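Local coordinates for protein SusD homolog (Bacteroides thetaiotaomicron, PDB 3EHM) that probably binds mucin O-glycans as a SusD-like outer-membrane lipoprotein, helping this gut bacterium to use them, at residues R35-G40 against W133-D138; Q53-I58 against Q93-Q98; N89-N94 against D138-I143. All blocks are in the same frame, centred on the assembly; numbering follows the deposited sequence.

Contact 1: residues R35-G40 against W133-D138; sequences RVIPIG and WLRATD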
loop_
_atom_site.group_PDB
_atom_site.type_symbol
_atom_site.label_atom_id
_atom_site.label_comp_id
_atom_site.label_asym_id
_atom_site.label_seq_id
_atom_site.Cartn_x
_atom_site.Cartn_y
_atom_site.Cartn_z
ATOM N N ARG A 35 13.822 -3.320 4.069
ATOM C CA ARG A 35 12.743 -3.820 4.923
ATOM C C ARG A 35 11.412 -3.075 4.828
ATOM O O ARG A 35 10.364 -3.642 5.142
ATOM C CB ARG A 35 13.190 -3.812 6.388
ATOM C CG ARG A 35 14.344 -4.743 6.699
ATOM C CD ARG A 35 13.950 -6.192 6.518
ATOM N NE ARG A 35 15.039 -7.081 6.902
ATOM C CZ ARG A 35 14.924 -8.399 7.014
ATOM N NH1 ARG A 35 13.759 -8.985 6.770
ATOM N NH2 ARG A 35 15.975 -9.127 7.372
ATOM N N VAL A 36 11.447 -1.806 4.429
ATOM C CA VAL A 36 10.216 -1.017 4.322
ATOM C C VAL A 36 9.160 -1.840 3.587
ATOM O O VAL A 36 8.038 -2.006 4.064
ATOM C CB VAL A 36 10.480 0.303 3.585
ATOM C CG1 VAL A 36 9.183 1.093 3.435
ATOM C CG2 VAL A 36 11.513 1.112 4.362
ATOM N N ILE A 37 9.543 -2.337 2.417
ATOM C CA ILE A 37 8.714 -3.211 1.600
ATOM C C ILE A 37 9.744 -4.284 1.257
ATOM O O ILE A 37 10.707 -4.012 0.541
ATOM C CB ILE A 37 8.216 -2.524 0.317
ATOM C CG1 ILE A 37 7.327 -1.328 0.673
ATOM C CG2 ILE A 37 7.421 -3.519 -0.517
ATOM C CD1 ILE A 37 6.715 -0.635 -0.533
ATOM N N PRO A 38 9.552 -5.512 1.769
ATOM C CA PRO A 38 10.437 -6.668 1.578
ATOM C C PRO A 38 11.064 -6.886 0.211
ATOM O O PRO A 38 10.369 -7.126 -0.768
ATOM C CB PRO A 38 9.561 -7.855 1.983
ATOM C CG PRO A 38 8.591 -7.264 2.935
ATOM C CD PRO A 38 8.249 -5.953 2.300
ATOM N N ILE A 39 12.392 -6.821 0.176
ATOM C CA ILE A 39 13.165 -7.050 -1.036
ATOM C C ILE A 39 14.596 -7.328 -0.593
ATOM O O ILE A 39 15.033 -6.838 0.451
ATOM C CB ILE A 39 13.140 -5.831 -1.982
ATOM C CG1 ILE A 39 13.786 -6.210 -3.318
ATOM C CG2 ILE A 39 13.871 -4.660 -1.350
ATOM C CD1 ILE A 39 13.550 -5.201 -4.424
ATOM N N GLY A 40 15.326 -8.119 -1.368
ATOM C CA GLY A 40 16.686 -8.429 -0.973
ATOM C C GLY A 40 17.603 -8.848 -2.096
ATOM O O GLY A 40 17.207 -8.909 -3.261
ATOM N N TRP A 133 6.647 1.908 9.520
ATOM C CA TRP A 133 5.690 1.770 10.610
ATOM C C TRP A 133 4.328 2.379 10.323
ATOM O O TRP A 133 3.370 2.118 11.050
ATOM C CB TRP A 133 6.281 2.312 11.910
ATOM C CG TRP A 133 7.382 1.434 12.434
ATOM C CD1 TRP A 133 7.843 0.270 11.874
ATOM C CD2 TRP A 133 8.149 1.634 13.625
ATOM N NE1 TRP A 133 8.845 -0.264 12.647
ATOM C CE2 TRP A 133 9.055 0.552 13.727
ATOM C CE3 TRP A 133 8.158 2.621 14.619
ATOM C CZ2 TRP A 133 9.963 0.431 14.785
ATOM C CZ3 TRP A 133 9.060 2.501 15.672
ATOM C CH2 TRP A 133 9.950 1.412 15.745
ATOM N N LEU A 134 4.237 3.187 9.269
ATOM C CA LEU A 134 2.952 3.747 8.876
ATOM C C LEU A 134 2.166 2.540 8.358
ATOM O O LEU A 134 0.964 2.420 8.581
ATOM C CB LEU A 134 3.115 4.786 7.762
ATOM C CG LEU A 134 1.805 5.289 7.133
ATOM C CD1 LEU A 134 0.876 5.829 8.218
ATOM C CD2 LEU A 134 2.112 6.376 6.108
ATOM N N ARG A 135 2.866 1.640 7.671
ATOM C CA ARG A 135 2.247 0.421 7.158
ATOM C C ARG A 135 1.843 -0.452 8.345
ATOM O O ARG A 135 0.751 -1.022 8.371
ATOM C CB ARG A 135 3.236 -0.358 6.280
ATOM C CG ARG A 135 3.492 0.257 4.908
ATOM C CD ARG A 135 4.851 -0.167 4.366
ATOM N NE ARG A 135 4.979 -1.607 4.139
ATOM C CZ ARG A 135 4.489 -2.248 3.082
ATOM N NH1 ARG A 135 3.826 -1.581 2.144
ATOM N NH2 ARG A 135 4.690 -3.552 2.946
ATOM N N ALA A 136 2.738 -0.552 9.323
ATOM C CA ALA A 136 2.490 -1.365 10.513
ATOM C C ALA A 136 1.208 -0.953 11.229
ATOM O O ALA A 136 0.338 -1.786 11.493
ATOM C CB ALA A 136 3.676 -1.267 11.469
ATOM N N THR A 137 1.083 0.328 11.550
ATOM C CA THR A 137 -0.118 0.781 12.239
ATOM C C THR A 137 -1.352 0.676 11.349
ATOM O O THR A 137 -2.441 0.362 11.823
ATOM C CB THR A 137 0.020 2.226 12.742
ATOM O OG1 THR A 137 -1.196 2.609 13.397
ATOM C CG2 THR A 137 0.299 3.179 11.593
ATOM N N ASP A 138 -1.186 0.925 10.057
ATOM C CA ASP A 138 -2.320 0.842 9.140
ATOM C C ASP A 138 -2.779 -0.594 8.938
ATOM O O ASP A 138 -3.896 -0.837 8.481
ATOM C CB ASP A 138 -1.972 1.483 7.796
ATOM C CG ASP A 138 -1.849 2.991 7.893
ATOM O OD1 ASP A 138 -2.310 3.552 8.914
ATOM O OD2 ASP A 138 -1.307 3.618 6.957
HETATM O O HOH W 1 6.727 -4.182 4.968
#

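Contact 2: residues Q53-I58 against Q93-Q98; sequences QNTDLI and QNFYSQ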
loop_
_atom_site.group_PDB
_atom_site.type_symbol
_atom_site.label_atom_id
_atom_site.label_comp_id
_atom_site.label_asym_id
_atom_site.label_seq_id
_atom_site.Cartn_x
_atom_site.Cartn_y
_atom_site.Cartn_z
ATOM N N GLN A 53 4.995 -11.776 -0.050
ATOM C CA GLN A 53 3.720 -12.476 -0.201
ATOM C C GLN A 53 2.845 -12.140 0.998
ATOM O O GLN A 53 1.659 -11.818 0.864
ATOM C CB GLN A 53 3.935 -13.990 -0.232
ATOM C CG GLN A 53 4.060 -14.588 -1.615
ATOM C CD GLN A 53 3.952 -16.101 -1.592
ATOM O OE1 GLN A 53 3.586 -16.723 -2.591
ATOM N NE2 GLN A 53 4.277 -16.702 -0.453
ATOM N N ASN A 54 3.463 -12.212 2.170
ATOM C CA ASN A 54 2.807 -11.958 3.446
ATOM C C ASN A 54 2.316 -10.522 3.602
ATOM O O ASN A 54 1.227 -10.285 4.126
ATOM C CB ASN A 54 3.784 -12.303 4.581
ATOM C CG ASN A 54 3.205 -12.043 5.961
ATOM O OD1 ASN A 54 3.801 -11.326 6.771
ATOM N ND2 ASN A 54 2.049 -12.633 6.241
ATOM N N THR A 55 3.107 -9.563 3.132
ATOM C CA THR A 55 2.739 -8.158 3.267
ATOM C C THR A 55 1.915 -7.578 2.122
ATOM O O THR A 55 0.963 -6.835 2.358
ATOM C CB THR A 55 3.994 -7.264 3.413
ATOM O OG1 THR A 55 4.729 -7.264 2.181
ATOM C CG2 THR A 55 4.896 -7.779 4.523
ATOM N N ASP A 56 2.272 -7.932 0.890
ATOM C CA ASP A 56 1.613 -7.371 -0.286
ATOM C C ASP A 56 0.862 -8.272 -1.267
ATOM O O ASP A 56 -0.278 -7.985 -1.639
ATOM C CB ASP A 56 2.649 -6.595 -1.115
ATOM C CG ASP A 56 3.141 -5.326 -0.433
ATOM O OD1 ASP A 56 3.615 -5.378 0.725
ATOM O OD2 ASP A 56 3.067 -4.264 -1.085
ATOM N N LEU A 57 1.504 -9.349 -1.696
ATOM C CA LEU A 57 0.940 -10.211 -2.725
ATOM C C LEU A 57 -0.267 -11.104 -2.469
ATOM O O LEU A 57 -1.246 -11.021 -3.207
ATOM C CB LEU A 57 2.062 -11.051 -3.336
ATOM C CG LEU A 57 3.326 -10.269 -3.702
ATOM C CD1 LEU A 57 4.257 -11.182 -4.492
ATOM C CD2 LEU A 57 2.978 -9.027 -4.524
ATOM N N ILE A 58 -0.217 -11.964 -1.459
ATOM C CA ILE A 58 -1.353 -12.851 -1.236
ATOM C C ILE A 58 -2.340 -12.325 -0.205
ATOM O O ILE A 58 -3.427 -12.878 -0.036
ATOM C CB ILE A 58 -0.884 -14.274 -0.846
ATOM C CG1 ILE A 58 -0.420 -14.314 0.609
ATOM C CG2 ILE A 58 0.263 -14.697 -1.764
ATOM C CD1 ILE A 58 -0.070 -15.718 1.086
ATOM N N GLN A 93 6.687 -9.305 12.077
ATOM C CA GLN A 93 8.105 -9.195 11.752
ATOM C C GLN A 93 8.303 -8.370 10.480
ATOM O O GLN A 93 9.128 -7.455 10.438
ATOM C CB GLN A 93 8.726 -10.582 11.543
ATOM C CG GLN A 93 8.607 -11.531 12.731
ATOM C CD GLN A 93 9.217 -12.897 12.444
ATOM O OE1 GLN A 93 9.126 -13.413 11.327
ATOM N NE2 GLN A 93 9.828 -13.493 13.458
ATOM N N ASN A 94 7.539 -8.701 9.443
ATOM C CA ASN A 94 7.656 -8.025 8.156
ATOM C C ASN A 94 7.175 -6.579 8.131
ATOM O O ASN A 94 7.629 -5.791 7.301
ATOM C CB ASN A 94 6.936 -8.838 7.072
ATOM C CG ASN A 94 7.559 -10.209 6.865
ATOM O OD1 ASN A 94 8.783 -10.363 6.920
ATOM N ND2 ASN A 94 6.723 -11.208 6.615
ATOM N N PHE A 95 6.264 -6.225 9.032
ATOM C CA PHE A 95 5.752 -4.860 9.080
ATOM C C PHE A 95 6.379 -4.003 10.177
ATOM O O PHE A 95 6.441 -2.782 10.041
ATOM C CB PHE A 95 4.227 -4.857 9.280
ATOM C CG PHE A 95 3.436 -5.118 8.026
ATOM C CD1 PHE A 95 2.601 -6.230 7.932
ATOM C CD2 PHE A 95 3.502 -4.238 6.949
ATOM C CE1 PHE A 95 1.840 -6.462 6.784
ATOM C CE2 PHE A 95 2.743 -4.459 5.793
ATOM C CZ PHE A 95 1.911 -5.575 5.711
ATOM N N TYR A 96 6.849 -4.623 11.258
ATOM C CA TYR A 96 7.403 -3.842 12.364
ATOM C C TYR A 96 8.759 -4.224 12.952
ATOM O O TYR A 96 9.675 -3.404 12.966
ATOM C CB TYR A 96 6.385 -3.794 13.516
ATOM C CG TYR A 96 6.849 -3.026 14.745
ATOM C CD1 TYR A 96 6.678 -1.644 14.840
ATOM C CD2 TYR A 96 7.471 -3.685 15.809
ATOM C CE1 TYR A 96 7.116 -0.932 15.969
ATOM C CE2 TYR A 96 7.918 -2.986 16.935
ATOM C CZ TYR A 96 7.736 -1.610 17.009
ATOM O OH TYR A 96 8.176 -0.924 18.121
ATOM N N SER A 97 8.889 -5.453 13.444
ATOM C CA SER A 97 10.121 -5.868 14.105
ATOM C C SER A 97 11.403 -6.027 13.293
ATOM O O SER A 97 12.483 -5.750 13.816
ATOM C CB SER A 97 9.870 -7.142 14.928
ATOM O OG SER A 97 9.591 -8.260 14.106
ATOM N N GLN A 98 11.320 -6.464 12.037
ATOM C CA GLN A 98 12.547 -6.626 11.252
ATOM C C GLN A 98 13.283 -5.299 11.092
ATOM O O GLN A 98 14.501 -5.234 11.269
ATOM C CB GLN A 98 12.256 -7.225 9.867
ATOM C CG GLN A 98 11.904 -8.720 9.880
ATOM C CD GLN A 98 13.059 -9.639 10.296
ATOM O OE1 GLN A 98 12.872 -10.849 10.457
ATOM N NE2 GLN A 98 14.249 -9.075 10.462
#

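Contact 3: residues N89-N94 against D138-I143; sequences NYAYQN and DVFGPI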
loop_
_atom_site.group_PDB
_atom_site.type_symbol
_atom_site.label_atom_id
_atom_site.label_comp_id
_atom_site.label_asym_id
_atom_site.label_seq_id
_atom_site.Cartn_x
_atom_site.Cartn_y
_atom_site.Cartn_z
ATOM N N ASN A 89 2.502 -13.583 13.389
ATOM C CA ASN A 89 3.790 -13.319 14.012
ATOM C C ASN A 89 4.734 -12.936 12.871
ATOM O O ASN A 89 5.575 -12.039 12.997
ATOM C CB ASN A 89 4.298 -14.577 14.713
ATOM C CG ASN A 89 5.747 -14.470 15.119
ATOM O OD1 ASN A 89 6.603 -15.203 14.614
ATOM N ND2 ASN A 89 6.040 -13.553 16.030
ATOM N N TYR A 90 4.566 -13.624 11.747
ATOM C CA TYR A 90 5.372 -13.389 10.555
ATOM C C TYR A 90 5.102 -11.971 10.048
ATOM O O TYR A 90 6.027 -11.247 9.682
ATOM C CB TYR A 90 5.005 -14.434 9.498
ATOM C CG TYR A 90 5.855 -14.449 8.246
ATOM C CD1 TYR A 90 7.235 -14.246 8.301
ATOM C CD2 TYR A 90 5.285 -14.753 7.011
ATOM C CE1 TYR A 90 8.029 -14.352 7.148
ATOM C CE2 TYR A 90 6.060 -14.867 5.862
ATOM C CZ TYR A 90 7.429 -14.668 5.933
ATOM O OH TYR A 90 8.187 -14.807 4.789
ATOM N N ALA A 91 3.829 -11.578 10.056
ATOM C CA ALA A 91 3.422 -10.251 9.608
ATOM C C ALA A 91 4.000 -9.167 10.515
ATOM O O ALA A 91 4.452 -8.126 10.042
ATOM C CB ALA A 91 1.901 -10.154 9.583
ATOM N N TYR A 92 3.977 -9.410 11.821
ATOM C CA TYR A 92 4.519 -8.442 12.766
ATOM C C TYR A 92 6.002 -8.234 12.459
ATOM O O TYR A 92 6.519 -7.124 12.564
ATOM C CB TYR A 92 4.356 -8.942 14.202
ATOM C CG TYR A 92 4.642 -7.889 15.253
ATOM C CD1 TYR A 92 3.723 -6.877 15.521
ATOM C CD2 TYR A 92 5.820 -7.919 15.993
ATOM C CE1 TYR A 92 3.972 -5.919 16.508
ATOM C CE2 TYR A 92 6.080 -6.968 16.982
ATOM C CZ TYR A 92 5.152 -5.974 17.235
ATOM O OH TYR A 92 5.399 -5.041 18.223
ATOM N N GLN A 93 6.687 -9.305 12.077
ATOM C CA GLN A 93 8.105 -9.195 11.752
ATOM C C GLN A 93 8.303 -8.370 10.480
ATOM O O GLN A 93 9.128 -7.455 10.438
ATOM C CB GLN A 93 8.726 -10.582 11.543
ATOM C CG GLN A 93 8.607 -11.531 12.731
ATOM C CD GLN A 93 9.217 -12.897 12.444
ATOM O OE1 GLN A 93 9.126 -13.413 11.327
ATOM N NE2 GLN A 93 9.828 -13.493 13.458
ATOM N N ASN A 94 7.539 -8.701 9.443
ATOM C CA ASN A 94 7.656 -8.025 8.156
ATOM C C ASN A 94 7.175 -6.579 8.131
ATOM O O ASN A 94 7.629 -5.791 7.301
ATOM C CB ASN A 94 6.936 -8.838 7.072
ATOM C CG ASN A 94 7.559 -10.209 6.865
ATOM O OD1 ASN A 94 8.783 -10.363 6.920
ATOM N ND2 ASN A 94 6.723 -11.208 6.615
ATOM N N ASP A 138 -1.186 0.925 10.057
ATOM C CA ASP A 138 -2.320 0.842 9.140
ATOM C C ASP A 138 -2.779 -0.594 8.938
ATOM O O ASP A 138 -3.896 -0.837 8.481
ATOM C CB ASP A 138 -1.972 1.483 7.796
ATOM C CG ASP A 138 -1.849 2.991 7.893
ATOM O OD1 ASP A 138 -2.310 3.552 8.914
ATOM O OD2 ASP A 138 -1.307 3.618 6.957
ATOM N N VAL A 139 -1.917 -1.545 9.285
ATOM C CA VAL A 139 -2.256 -2.950 9.154
ATOM C C VAL A 139 -2.791 -3.536 10.468
ATOM O O VAL A 139 -3.789 -4.248 10.457
ATOM C CB VAL A 139 -1.033 -3.775 8.688
ATOM C CG1 VAL A 139 -1.288 -5.263 8.894
ATOM C CG2 VAL A 139 -0.760 -3.495 7.214
ATOM N N PHE A 140 -2.138 -3.229 11.590
ATOM C CA PHE A 140 -2.556 -3.760 12.897
ATOM C C PHE A 140 -3.346 -2.794 13.781
ATOM O O PHE A 140 -4.157 -3.223 14.610
ATOM C CB PHE A 140 -1.343 -4.219 13.718
ATOM C CG PHE A 140 -0.601 -5.393 13.139
ATOM C CD1 PHE A 140 0.511 -5.197 12.329
ATOM C CD2 PHE A 140 -0.991 -6.697 13.436
ATOM C CE1 PHE A 140 1.229 -6.277 11.823
ATOM C CE2 PHE A 140 -0.279 -7.788 12.933
ATOM C CZ PHE A 140 0.836 -7.576 12.124
ATOM N N GLY A 141 -3.094 -1.498 13.619
ATOM C CA GLY A 141 -3.751 -0.503 14.449
ATOM C C GLY A 141 -2.748 0.004 15.478
ATOM O O GLY A 141 -1.842 0.760 15.129
ATOM N N PRO A 142 -2.875 -0.394 16.756
ATOM C CA PRO A 142 -1.949 0.043 17.808
ATOM C C PRO A 142 -0.578 -0.600 17.613
ATOM O O PRO A 142 -0.491 -1.765 17.244
ATOM C CB PRO A 142 -2.602 -0.470 19.095
ATOM C CG PRO A 142 -4.045 -0.682 18.718
ATOM C CD PRO A 142 -3.957 -1.215 17.322
ATOM N N ILE A 143 0.486 0.161 17.856
ATOM C CA ILE A 143 1.846 -0.357 17.740
ATOM C C ILE A 143 2.732 0.337 18.773
ATOM O O ILE A 143 2.378 1.405 19.291
ATOM C CB ILE A 143 2.463 -0.106 16.340
ATOM C CG1 ILE A 143 2.555 1.396 16.069
ATOM C CG2 ILE A 143 1.640 -0.810 15.264
ATOM C CD1 ILE A 143 3.397 1.749 14.845
#

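Contact 1: residues R35-G40 against W133-D138
The flat guanidinium of Arg135 has Ile37 CG1 over the centre of one face, 3.8 Å above its plane, and an ordered water at its edge, lying in the plane. Val36 O and Pro38 CD approach the same group obliquely. The contact is buried in the largely helical SusD-like fold, which belongs to the TPR clan; it joins helix 116-140 to the turn that leaves helix 23-36. Arg135 is the one residue of 133-138 to cross the gap. Its chain bends at the third torsion (chi3 63°), which swings the guanidinium over the turn, and the Ile37 and Arg135 side chains cross at about a right angle. Ile37 CG1 sits anti to its own carbonyl carbon and comes 3.8 Å from Arg135 NH1, with CD1 4.1 Å from the same nitrogen, so the isoleucine covers the charged plane with apolar carbon. Pro38 CD adds a looser touch, 4.3 Å from Arg135 NH2. The polar part runs through water: Val36 O comes within 3.1 Å of Arg135 NE, but the angle is too poor for a direct hydrogen bond. The charge itself is answered elsewhere, by a salt bridge from Arg135 NH2 to Asp56 OD1, which probably helps fix the group's rotation. Leu339 and Trp341 of strand 339-342 also pack on Ile37. The bridging water accepts from Arg135 NH2 at 2.9 Å and probably donates to Val36 O at 2.7 Å.

Contact 2: residues Q53-I58 against Q93-Q98
Asn54 and Asn94 reach toward each other with their amide planes turned 63° apart, and a single hydrogen bond joins them. In this buried helix-helix contact of the SusD-like fold, an amide bridge lies beside a CH-pi contact. Asn94 ND2 donates to Asn54 OD1 over 2.9 Å, nearly straight at 160°; the acceptor lies close to the amide plane of Asn94, whereas the donor is tilted out of the carbonyl plane of Asn54. Asn54 holds CG anti to its backbone N (chi1 179°), which extends the amide across to the other helix, and its ND2 bonds to Glu78, so both ends of this buried group are engaged. With Asn54 replaced by an alanine, Asn94 ND2 would probably lose its acceptor and Glu78 an amide donor, leaving the Asn94 amide freer to turn. Thr55 and Phe95 slide past each other in opposite directions. Thr55 CG2 lies over one face of the Phe95 ring, 4.0 Å from its centroid and displaced toward the rim, while Thr55 CB comes 3.5 Å from Phe95 CZ. The same methyl also wedges against Asn94, CG2 to CB 3.4 Å. The hydroxyl is turned to its own helix: Thr55 OG1 donates to Asp56 OD1 at 2.6 Å, meeting the oxygen that Arg135 also binds. Each helix is widened here by a pi-type turn, at 53-57 and 93-97. The axes of segments 53-57 and 93-98, on helices 47-57 and 85-110, approach to 10.0 Å, with Arg135 and Val139 of helix 116-140 and Val450 of helix 449-459 packing on Phe95.

Contact 3: residues N89-N94 against D138-I143
Phe140 reaches from the last turn of helix 116-140 to the backbone of helix 85-110, meeting Ala91 and Tyr92 and joining two consecutive helices of the SusD-like fold. Its CB points toward helix 85-110, and with CG anti to the carbonyl carbon (chi1 -66°) the ring turns off the CB bond and brings CE1 and CZ to that backbone. The CD1-CE1 side of one face is covered from its own helix by Val139 CG1, 3.9 Å from Phe140 CD1. Farther out, Phe140 CE1 comes 4.0 Å from Tyr92 CA and 4.1 Å from Ala91 O. At the tip, CZ is 3.6 Å from Tyr92 N, 3.8 Å from Ala91 CB and 4.3 Å from Tyr92 CB, while Ala91 C lies at the ring edge, in plane. The small side chain of Ala91 probably lets the phenyl come this close. Phe491 stacks on Phe140, and Phe489 packs against Ala91 and Val139. Gly141, the first residue past the helix, has a positive phi (105°), where a CB would press on the preceding carbonyl oxygen and on Pro142 CD. No hydrogen bond links the two segments, so they are held by dispersion and by the burial of apolar surface.

From the N terminus, the chain leaves helix 23-36 at 35-40 and comes back against this turn only at 133-138, so contact 1 closes the widest of the three loops. Contact 2 is nested inside, closing a shorter one between helices 47-57 and 85-110. Contact 3 starts on the stretch where contact 2 ends, sharing Gln93 and Asn94, and finishes at 138-143; it therefore crosses contact 1, with which it shares Asp138. Helices 85-110 and 116-140, consecutive in the chain, are thus tied to each other and to the two N-terminal helices. Contacts 2 and 3 also meet directly, Asn54 OD1 lying 3.1 Å from Ala91 CA.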